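Local structure of phosphoribosylaminoimidazole carboxylase, ATPase subunit (Thermus thermophilus, 3AW8) at residues A52-A57 / E79-L84; A74-E79 / P86-L91; P310-V315 / A321-Y326. The protein probably catalyses the ATP-dependent carboxylation of 5-aminoimidazole ribonucleotide with bicarbonate to N5-carboxyaminoimidazole ribonucleotide, a step of de novo purine biosynthesis. All coordinates share one frame; numbering follows the deposited sequence.

Contacts 1 and 2 are neighbours in the N-terminal preATP-grasp domain, their centres 10 Å apart. Both draw on helix 72-81 and share Glu79: contact 1 joins the end of that helix and the chain after it to helix 50-57, and contact 2 joins it to helix 88-94. Their segments alternate along the sequence, and Leu53 of contact 1 packs on Leu78 of contact 2, so the two contacts join into one packed region around helix 72-81. Contact 3 follows later in the chain, in the C-terminal domain, with its centre about 37 Å from that of contact 1 and 36 Å from that of contact 2. It lies beside the second subunit of the homodimer.

Contact 1: residues A52-A57 / E79-L84; sequences ALLRFA and EGRLPL
Ala57 and Leu82 meet through methyl groups, the CB of Ala57 lying 3.9 Å from CD1 of Leu82. The same CD1 also rests 3.8 Å from the carbonyl O of Ala57, so one leucine branch covers both the side chain and the carbonyl of Ala57. A small alanine suits the place because it lets the buried leucine come up against the helix itself. The first torsion of Leu82 (chi1 53°) sets CG between its backbone N and carbonyl carbon, and from there CD1 is the branch directed at Ala57.

Farther out, Leu54 and Arg81 cross at about a right angle. CD2 of Leu54 comes against the guanidinium obliquely, 3.5 Å from CZ of Arg81, but the modelled CD2 and NH1 are too close together, and the details of this crossing are doubtful. The arginine chain bends at chi2 and chi3, which brings its charged end back across the leucine; this is a van der Waals contact between a leucine methyl and a charged group, toward the solvent-facing side, where a long flexible residue can cover a hydrocarbon branch.

Helix 50-57 belongs to the crossover that carries the chain from strand 41-44 to strand 62-65, the two outermost strands of the parallel, Rossmann-like sheet. Leu53 and Phe56 seat it on Leu28 of strand 25-29, and the carbonyl of Phe56 accepts a hydrogen bond from Arg26. Across the contact, Leu82 and Leu84 pack on Val63 of strand 62-65, and backbone bonding between Pro83 and Val63 holds the chain after helix 72-81 beside that strand.

Contact 2: residues A74-E79 / P86-L91; sequences AARRLE and PPAKAL
Arg76 lays its side chain over the methyl of Ala88, whose CB sits above one face of the guanidinium, displaced toward the rim, at 3.5 Å from CZ of Arg76. CG of Arg76 touches the same methyl, also at 3.5 Å from Ala88 CB, so both the root and the flat end of the arginine are used. With CG anti to the carbonyl carbon (chi1 -75°) and the chain extended from there to NE, the arginine reaches over helix 88-94 instead of folding back on its own helix. Alanine suits the place, its single methyl letting the arginine lie over it.

The charged end is placed by two acids. Its NH2 makes a salt bridge with Glu92, farther along helix 88-94, and NH1 of Arg76 has a long, weak one at 3.5 Å to OE2 of Glu79. The carboxylate of Glu79 lies beside the start of helix 88-94, with OE2 at 3.8 Å from CB of Ala88. A water accepts a hydrogen bond from N of Lys89 at 3.0 Å and gives a weak one to OE1 of Glu79, linking the acid to the first turn, where the helix dipole would probably favour a negative charge.

Deeper in, the contact turns apolar: CB of Ala75 meets CD1 of Leu91 at 3.9 Å. Leu91 is also covered by Tyr65, Val70 and Pro261, as suits a buried leucine. The result is two successive helices, each offering an alanine to a longer side chain of the other, with an arginine and a glutamate toward the solvent-facing side, within the Rossmann-like preATP-grasp domain.

Contact 3: residues P310-V315 / A321-Y326; sequences PPFAEV and AHLHWY
Phe312 leaves its helix with CG anti to the carbonyl carbon (chi1 -73°), and beyond CB every ring atom has a neighbour on the strand. CG already lies beneath the CD2 methyl of Leu323, at 3.5 Å, and the CD and CE atoms lie beneath the same methyl. CZ, still within touch of it, continues on to CG of Trp325, at 3.7 Å. The methyl CD2 of Leu323 thus sits almost centrally over one face of the Phe312 ring, 3.4 Å from its centroid and 12° off the normal, a CH-pi contact. At the far end the edge of the Phe312 ring points at the indole face in an offset edge-to-face pair, its centroid 5.5 Å from that of the five-membered ring of Trp325 and the planes at 64°.

Strand 321-325 is outermost, within this chain, of a large antiparallel sheet reaching into the C-terminal domain, and the short helix 312-316 before it packs against one side: Ala321, Leu323 and Trp325 turn to the helix, His322 and His324 away. An aromatic residue suits position 312 because its flat ring spans two of these inward residues; an alanine here would probably leave the Leu323 methyl without its aromatic face and the Trp325 indole freer to shift.

Around this pair, CG2 of Val315 packs at 4.0 Å on CB of Leu323; a beta-branched residue suits this place, CG2 reaching the leucine from the helix. Pro310 CD approaches CZ3 of Trp325 at 4.2 Å. Phe312 also packs on Leu21 of the second subunit, and the backbone of Trp325 hydrogen-bonds to that subunit.

Contact 1: residues A52-A57 / E79-L84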
loop_
_atom_site.group_PDB
_atom_site.type_symbol
_atom_site.label_atom_id
_atom_site.label_comp_id
_atom_site.label_asym_id
_atom_site.label_seq_id
_atom_site.Cartn_x
_atom_site.Cartn_y
_atom_site.Cartn_z
ATOM N N ALA A 52 13.418 17.348 23.285
ATOM C CA ALA A 52 12.764 16.317 22.495
ATOM C C ALA A 52 13.083 16.516 21.019
ATOM O O ALA A 52 13.325 15.556 20.291
ATOM C CB ALA A 52 11.267 16.369 22.725
ATOM N N LEU A 53 13.103 17.771 20.587
ATOM C CA LEU A 53 13.385 18.086 19.198
ATOM C C LEU A 53 14.725 17.505 18.756
ATOM O O LEU A 53 14.783 16.731 17.803
ATOM C CB LEU A 53 13.391 19.603 18.987
ATOM C CG LEU A 53 12.634 20.150 17.774
ATOM C CD1 LEU A 53 13.236 21.464 17.357
ATOM C CD2 LEU A 53 12.718 19.193 16.621
ATOM N N LEU A 54 15.801 17.876 19.455
ATOM C CA LEU A 54 17.150 17.404 19.124
ATOM C C LEU A 54 17.345 15.892 19.300
ATOM O O LEU A 54 18.082 15.260 18.540
ATOM C CB LEU A 54 18.177 18.168 19.957
ATOM C CG LEU A 54 18.125 19.687 19.744
ATOM C CD1 LEU A 54 19.067 20.365 20.715
ATOM C CD2 LEU A 54 18.491 20.035 18.300
ATOM N N ARG A 55 16.685 15.322 20.304
ATOM C CA ARG A 55 16.765 13.889 20.549
ATOM C C ARG A 55 16.180 13.160 19.335
ATOM O O ARG A 55 16.769 12.211 18.816
ATOM C CB ARG A 55 15.980 13.530 21.810
ATOM C CG ARG A 55 15.972 12.047 22.133
ATOM C CD ARG A 55 15.408 11.755 23.523
ATOM N NE ARG A 55 14.009 12.157 23.694
ATOM C CZ ARG A 55 13.608 13.237 24.364
ATOM N NH1 ARG A 55 12.312 13.513 24.463
ATOM N NH2 ARG A 55 14.496 14.044 24.942
ATOM N N PHE A 56 15.021 13.627 18.878
ATOM C CA PHE A 56 14.347 13.044 17.724
ATOM C C PHE A 56 15.153 13.224 16.430
ATOM O O PHE A 56 15.087 12.398 15.521
ATOM C CB PHE A 56 12.936 13.673 17.598
ATOM C CG PHE A 56 12.465 13.890 16.177
ATOM C CD1 PHE A 56 12.809 15.045 15.485
ATOM C CD2 PHE A 56 11.685 12.928 15.530
ATOM C CE1 PHE A 56 12.393 15.249 14.170
ATOM C CE2 PHE A 56 11.261 13.120 14.207
ATOM C CZ PHE A 56 11.619 14.290 13.524
ATOM N N ALA A 57 15.941 14.287 16.352
ATOM C CA ALA A 57 16.700 14.543 15.135
ATOM C C ALA A 57 17.960 13.710 14.931
ATOM O O ALA A 57 18.452 13.609 13.813
ATOM C CB ALA A 57 17.041 16.020 15.047
ATOM N N GLU A 79 16.799 22.902 10.663
ATOM C CA GLU A 79 17.254 23.213 9.312
ATOM C C GLU A 79 18.772 23.256 9.200
ATOM O O GLU A 79 19.341 22.793 8.209
ATOM C CB GLU A 79 16.668 24.546 8.840
ATOM C CG GLU A 79 16.574 24.660 7.322
ATOM C CD GLU A 79 15.674 25.806 6.872
ATOM O OE1 GLU A 79 15.157 25.743 5.727
ATOM O OE2 GLU A 79 15.487 26.767 7.660
ATOM N N GLY A 80 19.429 23.813 10.210
ATOM C CA GLY A 80 20.875 23.880 10.170
ATOM C C GLY A 80 21.482 22.495 10.258
ATOM O O GLY A 80 22.306 22.118 9.424
ATOM N N ARG A 81 21.048 21.736 11.261
ATOM C CA ARG A 81 21.529 20.378 11.532
ATOM C C ARG A 81 21.387 19.361 10.390
ATOM O O ARG A 81 22.343 18.650 10.071
ATOM C CB ARG A 81 20.820 19.846 12.775
ATOM C CG ARG A 81 20.577 20.923 13.834
ATOM C CD ARG A 81 21.691 21.009 14.859
ATOM N NE ARG A 81 21.339 20.310 16.094
ATOM C CZ ARG A 81 21.088 19.007 16.174
ATOM N NH1 ARG A 81 20.774 18.461 17.341
ATOM N NH2 ARG A 81 21.155 18.246 15.091
ATOM N N LEU A 82 20.199 19.265 9.791
ATOM C CA LEU A 82 19.986 18.325 8.690
ATOM C C LEU A 82 19.108 18.886 7.570
ATOM O O LEU A 82 18.507 19.948 7.716
ATOM C CB LEU A 82 19.397 16.996 9.209
ATOM C CG LEU A 82 18.145 16.862 10.091
ATOM C CD1 LEU A 82 18.556 16.650 11.532
ATOM C CD2 LEU A 82 17.251 18.074 9.957
ATOM N N PRO A 83 19.040 18.186 6.425
ATOM C CA PRO A 83 18.215 18.667 5.311
ATOM C C PRO A 83 16.755 18.710 5.748
ATOM O O PRO A 83 16.311 17.858 6.517
ATOM C CB PRO A 83 18.450 17.623 4.220
ATOM C CG PRO A 83 19.794 17.068 4.548
ATOM C CD PRO A 83 19.753 16.957 6.047
ATOM N N LEU A 84 16.018 19.698 5.251
ATOM C CA LEU A 84 14.618 19.859 5.606
ATOM C C LEU A 84 13.809 20.187 4.368
ATOM O O LEU A 84 14.054 21.199 3.723
ATOM C CB LEU A 84 14.462 20.993 6.622
ATOM C CG LEU A 84 13.049 21.336 7.094
ATOM C CD1 LEU A 84 12.654 20.371 8.200
ATOM C CD2 LEU A 84 12.993 22.777 7.595
#

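Contact 2: residues A74-E79 / P86-L91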
loop_
_atom_site.group_PDB
_atom_site.type_symbol
_atom_site.label_atom_id
_atom_site.label_comp_id
_atom_site.label_asym_id
_atom_site.label_seq_id
_atom_site.Cartn_x
_atom_site.Cartn_y
_atom_site.Cartn_z
ATOM N N ALA A 74 10.457 25.106 15.323
ATOM C CA ALA A 74 10.998 23.750 15.401
ATOM C C ALA A 74 11.592 23.308 14.065
ATOM O O ALA A 74 12.585 22.587 14.029
ATOM C CB ALA A 74 9.917 22.775 15.840
ATOM N N ALA A 75 10.990 23.742 12.964
ATOM C CA ALA A 75 11.498 23.374 11.650
ATOM C C ALA A 75 12.810 24.092 11.355
ATOM O O ALA A 75 13.739 23.486 10.826
ATOM C CB ALA A 75 10.472 23.704 10.573
ATOM N N ARG A 76 12.883 25.381 11.686
ATOM C CA ARG A 76 14.094 26.161 11.436
ATOM C C ARG A 76 15.248 25.764 12.360
ATOM O O ARG A 76 16.414 25.861 11.979
ATOM C CB ARG A 76 13.804 27.665 11.558
ATOM C CG ARG A 76 13.037 28.235 10.367
ATOM C CD ARG A 76 12.792 29.731 10.497
ATOM N NE ARG A 76 11.978 30.271 9.405
ATOM C CZ ARG A 76 12.328 30.233 8.120
ATOM N NH1 ARG A 76 13.482 29.681 7.756
ATOM N NH2 ARG A 76 11.523 30.745 7.194
ATOM N N ARG A 77 14.917 25.305 13.562
ATOM C CA ARG A 77 15.926 24.881 14.521
ATOM C C ARG A 77 16.722 23.691 13.992
ATOM O O ARG A 77 17.924 23.583 14.229
ATOM C CB ARG A 77 15.264 24.497 15.846
ATOM C CG ARG A 77 16.230 23.948 16.892
ATOM C CD ARG A 77 17.069 25.061 17.515
ATOM N NE ARG A 77 18.046 24.538 18.465
ATOM C CZ ARG A 77 19.181 23.940 18.116
ATOM N NH1 ARG A 77 20.012 23.487 19.048
ATOM N NH2 ARG A 77 19.494 23.808 16.832
ATOM N N LEU A 78 16.050 22.799 13.275
ATOM C CA LEU A 78 16.700 21.618 12.723
ATOM C C LEU A 78 17.282 21.863 11.340
ATOM O O LEU A 78 18.156 21.120 10.896
ATOM C CB LEU A 78 15.703 20.462 12.640
ATOM C CG LEU A 78 15.466 19.564 13.854
ATOM C CD1 LEU A 78 15.437 20.365 15.128
ATOM C CD2 LEU A 78 14.153 18.835 13.655
ATOM N N GLU A 79 16.799 22.902 10.663
ATOM C CA GLU A 79 17.254 23.213 9.312
ATOM C C GLU A 79 18.772 23.256 9.200
ATOM O O GLU A 79 19.341 22.793 8.209
ATOM C CB GLU A 79 16.668 24.546 8.840
ATOM C CG GLU A 79 16.574 24.660 7.322
ATOM C CD GLU A 79 15.674 25.806 6.872
ATOM O OE1 GLU A 79 15.157 25.743 5.727
ATOM O OE2 GLU A 79 15.487 26.767 7.660
ATOM N N PRO A 86 9.630 20.196 2.864
ATOM C CA PRO A 86 9.836 21.438 2.113
ATOM C C PRO A 86 10.566 22.463 2.965
ATOM O O PRO A 86 10.738 22.272 4.163
ATOM C CB PRO A 86 8.412 21.890 1.791
ATOM C CG PRO A 86 7.644 20.619 1.771
ATOM C CD PRO A 86 8.193 19.903 2.973
ATOM N N PRO A 87 11.007 23.570 2.350
ATOM C CA PRO A 87 11.724 24.629 3.071
ATOM C C PRO A 87 10.843 25.289 4.126
ATOM O O PRO A 87 9.631 25.406 3.941
ATOM C CB PRO A 87 12.104 25.605 1.959
ATOM C CG PRO A 87 12.217 24.726 0.760
ATOM C CD PRO A 87 11.028 23.818 0.897
ATOM N N ALA A 88 11.459 25.731 5.219
ATOM C CA ALA A 88 10.735 26.391 6.307
ATOM C C ALA A 88 9.910 27.582 5.830
ATOM O O ALA A 88 8.896 27.925 6.436
ATOM C CB ALA A 88 11.711 26.840 7.394
ATOM N N LYS A 89 10.344 28.214 4.745
ATOM C CA LYS A 89 9.628 29.366 4.205
ATOM C C LYS A 89 8.184 28.996 3.871
ATOM O O LYS A 89 7.257 29.744 4.196
ATOM C CB LYS A 89 10.333 29.884 2.945
ATOM C CG LYS A 89 9.750 31.175 2.360
ATOM C CD LYS A 89 10.426 31.491 1.026
ATOM C CE LYS A 89 9.893 32.764 0.371
ATOM N NZ LYS A 89 10.224 33.985 1.155
ATOM N N ALA A 90 8.004 27.844 3.221
ATOM C CA ALA A 90 6.679 27.362 2.833
ATOM C C ALA A 90 5.721 27.327 4.024
ATOM O O ALA A 90 4.546 27.663 3.892
ATOM C CB ALA A 90 6.793 25.986 2.209
ATOM N N LEU A 91 6.221 26.917 5.184
ATOM C CA LEU A 91 5.403 26.883 6.388
ATOM C C LEU A 91 5.017 28.307 6.755
ATOM O O LEU A 91 3.868 28.591 7.084
ATOM C CB LEU A 91 6.183 26.279 7.554
ATOM C CG LEU A 91 6.176 24.768 7.724
ATOM C CD1 LEU A 91 6.987 24.403 8.953
ATOM C CD2 LEU A 91 4.750 24.292 7.882
HETATM O O HOH W 1 13.166 27.921 3.898
#

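Contact 3: residues P310-V315 / A321-Y326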
loop_
_atom_site.group_PDB
_atom_site.type_symbol
_atom_site.label_atom_id
_atom_site.label_comp_id
_atom_site.label_asym_id
_atom_site.label_seq_id
_atom_site.Cartn_x
_atom_site.Cartn_y
_atom_site.Cartn_z
ATOM N N PRO A 310 -17.797 3.413 10.510
ATOM C CA PRO A 310 -18.770 2.636 9.741
ATOM C C PRO A 310 -18.538 1.155 9.957
ATOM O O PRO A 310 -17.481 0.759 10.436
ATOM C CB PRO A 310 -18.467 3.041 8.307
ATOM C CG PRO A 310 -16.964 3.182 8.340
ATOM C CD PRO A 310 -16.756 3.971 9.626
ATOM N N PRO A 311 -19.536 0.314 9.633
ATOM C CA PRO A 311 -19.403 -1.145 9.792
ATOM C C PRO A 311 -18.505 -1.709 8.673
ATOM O O PRO A 311 -18.913 -1.773 7.513
ATOM C CB PRO A 311 -20.849 -1.632 9.701
ATOM C CG PRO A 311 -21.496 -0.602 8.804
ATOM C CD PRO A 311 -20.932 0.689 9.334
ATOM N N PHE A 312 -17.287 -2.116 9.029
ATOM C CA PHE A 312 -16.321 -2.620 8.046
ATOM C C PHE A 312 -16.838 -3.644 7.060
ATOM O O PHE A 312 -16.560 -3.552 5.867
ATOM C CB PHE A 312 -15.075 -3.189 8.739
ATOM C CG PHE A 312 -14.176 -2.143 9.332
ATOM C CD1 PHE A 312 -12.934 -2.496 9.847
ATOM C CD2 PHE A 312 -14.577 -0.809 9.399
ATOM C CE1 PHE A 312 -12.103 -1.535 10.423
ATOM C CE2 PHE A 312 -13.760 0.156 9.971
ATOM C CZ PHE A 312 -12.520 -0.206 10.485
ATOM N N ALA A 313 -17.575 -4.630 7.549
ATOM C CA ALA A 313 -18.109 -5.653 6.661
ATOM C C ALA A 313 -18.987 -4.998 5.602
ATOM O O ALA A 313 -18.969 -5.388 4.440
ATOM C CB ALA A 313 -18.911 -6.671 7.452
ATOM N N GLU A 314 -19.728 -3.975 6.001
ATOM C CA GLU A 314 -20.616 -3.295 5.074
ATOM C C GLU A 314 -19.918 -2.463 4.001
ATOM O O GLU A 314 -20.409 -2.375 2.873
ATOM C CB GLU A 314 -21.610 -2.423 5.838
ATOM C CG GLU A 314 -22.997 -2.461 5.227
ATOM C CD GLU A 314 -23.597 -3.862 5.247
ATOM O OE1 GLU A 314 -24.543 -4.120 4.470
ATOM O OE2 GLU A 314 -23.131 -4.703 6.047
ATOM N N VAL A 315 -18.789 -1.845 4.333
ATOM C CA VAL A 315 -18.081 -1.055 3.331
ATOM C C VAL A 315 -17.261 -1.995 2.446
ATOM O O VAL A 315 -17.081 -1.745 1.257
ATOM C CB VAL A 315 -17.172 0.060 3.987
ATOM C CG1 VAL A 315 -17.272 -0.001 5.501
ATOM C CG2 VAL A 315 -15.717 -0.070 3.531
ATOM N N ALA A 321 -14.083 -0.510 -3.418
ATOM C CA ALA A 321 -14.035 0.265 -2.195
ATOM C C ALA A 321 -12.787 -0.115 -1.402
ATOM O O ALA A 321 -12.573 -1.291 -1.102
ATOM C CB ALA A 321 -15.294 0.003 -1.359
ATOM N N HIS A 322 -11.958 0.875 -1.078
ATOM C CA HIS A 322 -10.744 0.623 -0.300
ATOM C C HIS A 322 -10.818 1.357 1.027
ATOM O O HIS A 322 -10.753 2.587 1.081
ATOM C CB HIS A 322 -9.502 1.054 -1.075
ATOM C CG HIS A 322 -9.309 0.310 -2.358
ATOM N ND1 HIS A 322 -9.855 0.730 -3.552
ATOM C CD2 HIS A 322 -8.642 -0.836 -2.632
ATOM C CE1 HIS A 322 -9.526 -0.121 -4.508
ATOM N NE2 HIS A 322 -8.791 -1.081 -3.977
ATOM N N LEU A 323 -10.974 0.591 2.097
ATOM C CA LEU A 323 -11.084 1.161 3.426
ATOM C C LEU A 323 -9.717 1.545 4.017
ATOM O O LEU A 323 -8.706 0.867 3.787
ATOM C CB LEU A 323 -11.784 0.164 4.351
ATOM C CG LEU A 323 -11.978 0.658 5.783
ATOM C CD1 LEU A 323 -12.856 1.895 5.751
ATOM C CD2 LEU A 323 -12.591 -0.437 6.659
ATOM N N HIS A 324 -9.698 2.637 4.775
ATOM C CA HIS A 324 -8.477 3.103 5.428
ATOM C C HIS A 324 -8.861 3.608 6.806
ATOM O O HIS A 324 -9.438 4.685 6.935
ATOM C CB HIS A 324 -7.823 4.228 4.623
ATOM C CG HIS A 324 -7.083 3.751 3.412
ATOM N ND1 HIS A 324 -5.743 3.422 3.438
ATOM C CD2 HIS A 324 -7.507 3.502 2.150
ATOM C CE1 HIS A 324 -5.375 2.990 2.245
ATOM N NE2 HIS A 324 -6.427 3.027 1.445
ATOM N N TRP A 325 -8.572 2.814 7.831
ATOM C CA TRP A 325 -8.881 3.200 9.196
ATOM C C TRP A 325 -7.567 3.700 9.790
ATOM O O TRP A 325 -6.566 2.988 9.771
ATOM C CB TRP A 325 -9.417 1.998 9.982
ATOM C CG TRP A 325 -9.981 2.395 11.304
ATOM C CD1 TRP A 325 -9.494 2.077 12.544
ATOM C CD2 TRP A 325 -11.089 3.276 11.521
ATOM N NE1 TRP A 325 -10.228 2.715 13.517
ATOM C CE2 TRP A 325 -11.212 3.458 12.915
ATOM C CE3 TRP A 325 -11.986 3.939 10.667
ATOM C CZ2 TRP A 325 -12.193 4.275 13.476
ATOM C CZ3 TRP A 325 -12.962 4.755 11.227
ATOM C CH2 TRP A 325 -13.055 4.916 12.620
ATOM N N TYR A 326 -7.554 4.915 10.321
ATOM C CA TYR A 326 -6.309 5.465 10.848
ATOM C C TYR A 326 -5.819 4.948 12.191
ATOM O O TYR A 326 -4.680 5.219 12.570
ATOM C CB TYR A 326 -6.389 6.993 10.888
ATOM C CG TYR A 326 -6.778 7.604 9.561
ATOM C CD1 TYR A 326 -6.430 6.985 8.354
ATOM C CD2 TYR A 326 -7.482 8.805 9.507
ATOM C CE1 TYR A 326 -6.774 7.547 7.137
ATOM C CE2 TYR A 326 -7.827 9.374 8.295
ATOM C CZ TYR A 326 -7.469 8.740 7.114
ATOM O OH TYR A 326 -7.790 9.317 5.907
#